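Local coordinates for Cry23AA1 (PDB 4RHZ), which is a Bacillus thuringiensis crystal protein with an aerolysin-family fold that forms a binary complex with Cry37Aa1 and probably acts as a pore-forming toxin, at residues A[148-153]-A[227-232]; A[53-58]-A[71-76]. One frame throughout, in Å; residues are numbered along the deposited sequence.

In the fold
Contact 1 is an edge-by-edge strand pairing and contact 2 is packing between two layers of the same curled sheet; their centres lie about 8 Å apart near one end of the elongated molecule. Strand 148-153 belongs to both neighbourhoods. One edge pairs with 227-232, and the other probably receives backbone hydrogen bonds from 53-58, with A150 O 2.7 Å from K57 N and Y152 O 2.8 Å from L54 N. The Y152 ring stacks with F73 of contact 2. The zinc ion held by H79, E130 and H132 lies further along the body, about 11 Å from the W75 side chain and about 14 Å from that of S227, so neither contact forms the metal site.

Contact 1: residues A[148-153]-A[227-232]; sequences VEAAYI and SIIQVT
Y152 and I229 face each other at a non-hydrogen-bonded pair where strands 148-153 and 227-232 run antiparallel in the long, curled β-sheet of this aerolysin-family toxin. The segment axes come within 4.5 Å. Six backbone N-H...O bonds, each 2.8 Å from N to O, tie E149 to T232, A151 to Q230 and I153 to I228, each pair exchanging N-H and C=O both ways.

The tight side carries A150, Y152, I229 and V231 and is buried against strands 67-90 and 126-142. With CG of Y152 anti to its own N (chi1 -166°), the ring swings over toward the partner strand: CD1 comes within 4.1 Å of I229 CG1, and CE1 lies 3.8 Å from S227 CB. The hydroxyls Y152 OH and S227 OG are not bonded to each other; both reach OD1 of D136, which ties the two strands together through a third. Further along, A150 CB rests 4.2 Å from V231 CG2, and V148 CG2 meets V231 CG1 at 3.8 Å.

On the opposite face the backbone pairing stays just as close at E149 and T232, but their side chains are only partly buried. E149 stands out from the sheet, while T232 turns OG1 to T247 OG1 and packs on Y30 of the Cry37AA1 chain. Between this partly exposed end and the buried I153, Q230 rises from the sheet with its chain extended. Its amide is held at both ends by the Cry37AA1 chain, OE1 taking the N-H of C99 and NE2 donating to O of K97, so this face forms part of the binary-complex interface. Within the strand pair the same amide lies near two apolar neighbours: Q230 OE1 is 4.0 Å from I153 CG1, and Q230 NE2 sits 4.2 Å from A151 CB.

Contact 2: residues A[53-58]-A[71-76]; sequences QLTTKR and VSFTWT
V71 touches K57 at one end of a two-layer, sandwich-like packing in the β-rich aerolysin-type body, where strand 71-76 faces strand 53-58. The segments run antiparallel (164° between directions), but their axes stay 8.4 Å apart. That is too far for backbone pairing, so side chains span the gap while 53-58 bonds to strand 146-179 (K57 to A150) and 71-76 to strand 126-142 (V71 to T138, F73 to D136).

At V71 the approach is light: CG1 comes within 4.2 Å of K57 CB. S72 takes part mainly through its backbone. The lysine chain is extended beyond CG, which carries the ammonium group across to the carbonyl; K57 NZ donates to S72 O, although the modelled 2.5 Å is very short and the exact length is doubtful. One water bridges the two residues, accepting from S72 N, at 3.0 Å, and from K57 NZ.

F73 is buried, and with CG beside its backbone N (chi1 -65°) its ring end is brought nearer the other strand. There the lysine methylenes slide along it in the opposite direction, K57 CG lying 3.7 Å from F73 CE2. T55 closes in more loosely, with OG1 4.3 Å from F73 CD2.

W75, partly exposed, ends the series. The L54 and W75 side chains cross at about a right angle, and L54 CD1 lies over one indole face, offset toward the rim, as a CH-pi contact: it stands 3.6 Å from the centroid of the five-membered ring, 14° off the normal, while L54 CD2 reaches W75 CE2 at 4.1 Å.

Contact 1: residues A[148-153]-A[227-232]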
loop_
_atom_site.group_PDB
_atom_site.type_symbol
_atom_site.label_atom_id
_atom_site.label_comp_id
_atom_site.label_asym_id
_atom_site.label_seq_id
_atom_site.Cartn_x
_atom_site.Cartn_y
_atom_site.Cartn_z
ATOM N N VAL A 148 5.075 9.628 31.417
ATOM C CA VAL A 148 4.513 8.849 30.367
ATOM C C VAL A 148 4.759 9.657 29.061
ATOM O O VAL A 148 4.671 10.918 29.036
ATOM C CB VAL A 148 3.070 8.557 30.775
ATOM C CG1 VAL A 148 2.081 9.115 29.913
ATOM C CG2 VAL A 148 2.862 7.102 31.106
ATOM N N GLU A 149 5.159 8.951 28.016
ATOM C CA GLU A 149 5.154 9.526 26.666
ATOM C C GLU A 149 4.085 8.765 25.901
ATOM O O GLU A 149 4.229 7.523 25.735
ATOM C CB GLU A 149 6.508 9.336 25.974
ATOM C CG GLU A 149 7.467 10.520 26.170
ATOM C CD GLU A 149 8.942 10.206 25.884
ATOM O OE1 GLU A 149 9.241 9.159 25.283
ATOM O OE2 GLU A 149 9.823 10.997 26.286
ATOM N N ALA A 150 3.020 9.470 25.491
ATOM C CA ALA A 150 1.964 8.828 24.716
ATOM C C ALA A 150 2.191 9.341 23.282
ATOM O O ALA A 150 2.088 10.574 23.010
ATOM C CB ALA A 150 0.532 9.171 25.231
ATOM N N ALA A 151 2.603 8.430 22.413
ATOM C CA ALA A 151 2.888 8.801 20.981
ATOM C C ALA A 151 1.692 8.361 20.109
ATOM O O ALA A 151 1.199 7.255 20.228
ATOM C CB ALA A 151 4.211 8.141 20.505
ATOM N N TYR A 152 1.238 9.235 19.236
ATOM C CA TYR A 152 0.137 8.899 18.315
ATOM C C TYR A 152 0.725 8.347 17.015
ATOM O O TYR A 152 1.557 9.000 16.359
ATOM C CB TYR A 152 -0.665 10.200 18.054
ATOM C CG TYR A 152 -2.009 10.006 17.421
ATOM C CD1 TYR A 152 -2.841 8.960 17.826
ATOM C CD2 TYR A 152 -2.498 10.930 16.495
ATOM C CE1 TYR A 152 -4.100 8.823 17.290
ATOM C CE2 TYR A 152 -3.758 10.767 15.926
ATOM C CZ TYR A 152 -4.528 9.752 16.329
ATOM O OH TYR A 152 -5.776 9.633 15.833
ATOM N N ILE A 153 0.330 7.121 16.679
ATOM C CA ILE A 153 0.881 6.380 15.550
ATOM C C ILE A 153 -0.239 6.224 14.496
ATOM O O ILE A 153 -1.354 5.778 14.852
ATOM C CB ILE A 153 1.262 4.896 15.910
ATOM C CG1 ILE A 153 2.504 4.710 16.837
ATOM C CG2 ILE A 153 1.601 4.131 14.674
ATOM C CD1 ILE A 153 3.291 5.915 17.087
ATOM N N SER A 227 -5.116 3.861 13.692
ATOM C CA SER A 227 -4.400 4.720 14.624
ATOM C C SER A 227 -4.093 3.844 15.854
ATOM O O SER A 227 -4.824 2.884 16.170
ATOM C CB SER A 227 -5.223 5.966 14.986
ATOM O OG SER A 227 -6.425 5.566 15.688
ATOM N N ILE A 228 -2.955 4.115 16.475
ATOM C CA ILE A 228 -2.532 3.428 17.669
ATOM C C ILE A 228 -1.995 4.533 18.644
ATOM O O ILE A 228 -1.402 5.554 18.200
ATOM C CB ILE A 228 -1.419 2.444 17.322
ATOM C CG1 ILE A 228 -1.974 1.267 16.547
ATOM C CG2 ILE A 228 -0.750 1.872 18.598
ATOM C CD1 ILE A 228 -0.885 0.412 15.885
ATOM N N ILE A 229 -2.246 4.364 19.949
ATOM C CA ILE A 229 -1.636 5.233 20.980
ATOM C C ILE A 229 -0.584 4.415 21.664
ATOM O O ILE A 229 -0.874 3.362 22.239
ATOM C CB ILE A 229 -2.659 5.732 21.966
ATOM C CG1 ILE A 229 -3.585 6.727 21.229
ATOM C CG2 ILE A 229 -1.953 6.428 23.128
ATOM C CD1 ILE A 229 -4.828 7.074 21.970
ATOM N N GLN A 230 0.661 4.839 21.559
ATOM C CA GLN A 230 1.716 4.007 22.035
ATOM C C GLN A 230 2.254 4.660 23.318
ATOM O O GLN A 230 2.726 5.811 23.298
ATOM C CB GLN A 230 2.822 3.947 20.942
ATOM C CG GLN A 230 4.152 3.403 21.382
ATOM C CD GLN A 230 5.277 3.718 20.403
ATOM O OE1 GLN A 230 5.295 3.157 19.294
ATOM N NE2 GLN A 230 6.260 4.539 20.826
ATOM N N VAL A 231 2.194 3.930 24.427
ATOM C CA VAL A 231 2.479 4.566 25.747
ATOM C C VAL A 231 3.701 3.981 26.379
ATOM O O VAL A 231 3.770 2.753 26.648
ATOM C CB VAL A 231 1.291 4.451 26.710
ATOM C CG1 VAL A 231 1.634 5.159 28.088
ATOM C CG2 VAL A 231 0.020 5.138 26.094
ATOM N N THR A 232 4.664 4.862 26.630
ATOM C CA THR A 232 5.860 4.497 27.409
ATOM C C THR A 232 5.911 5.125 28.821
ATOM O O THR A 232 5.844 6.356 28.957
ATOM C CB THR A 232 7.173 4.887 26.622
ATOM O OG1 THR A 232 7.161 4.195 25.346
ATOM C CG2 THR A 232 8.354 4.419 27.347
#

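Contact 2: residues A[53-58]-A[71-76]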
loop_
_atom_site.group_PDB
_atom_site.type_symbol
_atom_site.label_atom_id
_atom_site.label_comp_id
_atom_site.label_asym_id
_atom_site.label_seq_id
_atom_site.Cartn_x
_atom_site.Cartn_y
_atom_site.Cartn_z
ATOM N N GLN A 53 4.979 7.848 13.407
ATOM C CA GLN A 53 4.709 8.591 14.578
ATOM C C GLN A 53 4.443 10.045 14.266
ATOM O O GLN A 53 5.267 10.709 13.620
ATOM C CB GLN A 53 5.891 8.454 15.511
ATOM C CG GLN A 53 5.478 8.835 16.872
ATOM C CD GLN A 53 6.528 9.548 17.566
ATOM O OE1 GLN A 53 6.745 10.750 17.324
ATOM N NE2 GLN A 53 7.239 8.814 18.478
ATOM N N LEU A 54 3.295 10.552 14.725
ATOM C CA LEU A 54 2.892 11.938 14.430
ATOM C C LEU A 54 3.241 12.993 15.442
ATOM O O LEU A 54 3.893 13.978 15.031
ATOM C CB LEU A 54 1.402 12.068 14.086
ATOM C CG LEU A 54 1.039 11.010 13.011
ATOM C CD1 LEU A 54 -0.448 10.980 12.916
ATOM C CD2 LEU A 54 1.714 11.315 11.636
ATOM N N THR A 55 2.792 12.836 16.719
ATOM C CA THR A 55 3.240 13.707 17.827
ATOM C C THR A 55 3.180 12.863 19.037
ATOM O O THR A 55 2.636 11.766 19.009
ATOM C CB THR A 55 2.217 14.712 18.313
ATOM O OG1 THR A 55 0.954 14.463 17.717
ATOM C CG2 THR A 55 2.659 16.094 18.275
ATOM N N THR A 56 3.684 13.430 20.127
ATOM C CA THR A 56 3.624 12.770 21.377
ATOM C C THR A 56 3.171 13.754 22.459
ATOM O O THR A 56 3.407 14.988 22.395
ATOM C CB THR A 56 4.994 12.163 21.757
ATOM O OG1 THR A 56 5.876 13.262 21.903
ATOM C CG2 THR A 56 5.571 11.320 20.651
ATOM N N LYS A 57 2.527 13.178 23.460
ATOM C CA LYS A 57 2.114 13.948 24.611
ATOM C C LYS A 57 2.798 13.318 25.822
ATOM O O LYS A 57 2.683 12.093 26.051
ATOM C CB LYS A 57 0.588 13.906 24.714
ATOM C CG LYS A 57 -0.048 14.863 23.732
ATOM C CD LYS A 57 -1.504 15.107 23.857
ATOM C CE LYS A 57 -1.922 16.152 22.761
ATOM N NZ LYS A 57 -3.377 16.445 22.800
ATOM N N ARG A 58 3.568 14.155 26.519
ATOM C CA ARG A 58 4.295 13.732 27.672
ATOM C C ARG A 58 3.596 14.306 28.964
ATOM O O ARG A 58 3.221 15.523 29.025
ATOM C CB ARG A 58 5.745 14.232 27.582
ATOM C CG ARG A 58 6.607 13.775 28.752
ATOM C CD ARG A 58 8.088 14.343 28.775
ATOM N NE ARG A 58 8.680 14.233 30.115
ATOM C CZ ARG A 58 9.984 14.046 30.403
ATOM N NH1 ARG A 58 10.882 13.882 29.412
ATOM N NH2 ARG A 58 10.402 13.993 31.694
ATOM N N VAL A 71 -5.241 11.511 27.530
ATOM C CA VAL A 71 -4.512 12.076 26.341
ATOM C C VAL A 71 -5.340 11.870 25.062
ATOM O O VAL A 71 -5.843 10.769 24.805
ATOM C CB VAL A 71 -3.081 11.484 26.133
ATOM C CG1 VAL A 71 -2.125 11.976 27.226
ATOM C CG2 VAL A 71 -3.108 9.967 26.157
ATOM N N SER A 72 -5.450 12.950 24.295
ATOM C CA SER A 72 -6.326 13.058 23.170
ATOM C C SER A 72 -5.485 13.522 22.014
ATOM O O SER A 72 -4.682 14.455 22.169
ATOM C CB SER A 72 -7.346 14.201 23.379
ATOM O OG SER A 72 -8.257 13.808 24.352
ATOM N N PHE A 73 -5.775 12.965 20.855
ATOM C CA PHE A 73 -5.037 13.275 19.642
ATOM C C PHE A 73 -5.997 13.505 18.512
ATOM O O PHE A 73 -7.067 12.873 18.414
ATOM C CB PHE A 73 -4.160 12.096 19.265
ATOM C CG PHE A 73 -3.099 11.817 20.254
ATOM C CD1 PHE A 73 -3.226 10.762 21.150
ATOM C CD2 PHE A 73 -1.980 12.605 20.294
ATOM C CE1 PHE A 73 -2.212 10.489 22.069
ATOM C CE2 PHE A 73 -0.958 12.355 21.212
ATOM C CZ PHE A 73 -1.076 11.280 22.100
ATOM N N THR A 74 -5.599 14.391 17.643
ATOM C CA THR A 74 -6.333 14.542 16.441
ATOM C C THR A 74 -5.400 14.600 15.228
ATOM O O THR A 74 -4.333 15.198 15.276
ATOM C CB THR A 74 -7.249 15.750 16.567
ATOM O OG1 THR A 74 -8.365 15.540 15.712
ATOM C CG2 THR A 74 -6.537 17.054 16.212
ATOM N N TRP A 75 -5.816 13.982 14.130
ATOM C CA TRP A 75 -5.047 14.117 12.914
ATOM C C TRP A 75 -5.897 14.061 11.634
ATOM O O TRP A 75 -6.813 13.245 11.508
ATOM C CB TRP A 75 -3.942 13.067 12.875
ATOM C CG TRP A 75 -2.870 13.416 11.923
ATOM C CD1 TRP A 75 -1.957 14.438 12.031
ATOM C CD2 TRP A 75 -2.595 12.753 10.682
ATOM N NE1 TRP A 75 -1.120 14.443 10.918
ATOM C CE2 TRP A 75 -1.498 13.416 10.082
ATOM C CE3 TRP A 75 -3.166 11.648 10.026
ATOM C CZ2 TRP A 75 -0.956 13.007 8.848
ATOM C CZ3 TRP A 75 -2.628 11.237 8.792
ATOM C CH2 TRP A 75 -1.535 11.912 8.218
ATOM N N THR A 76 -5.612 14.955 10.704
ATOM C CA THR A 76 -6.360 14.986 9.446
ATOM C C THR A 76 -5.451 14.528 8.304
ATOM O O THR A 76 -4.443 15.149 8.031
ATOM C CB THR A 76 -7.030 16.346 9.160
ATOM O OG1 THR A 76 -6.082 17.382 9.409
ATOM C CG2 THR A 76 -8.199 16.566 10.047
HETATM O O HOH W 1 -4.362 15.427 25.679
#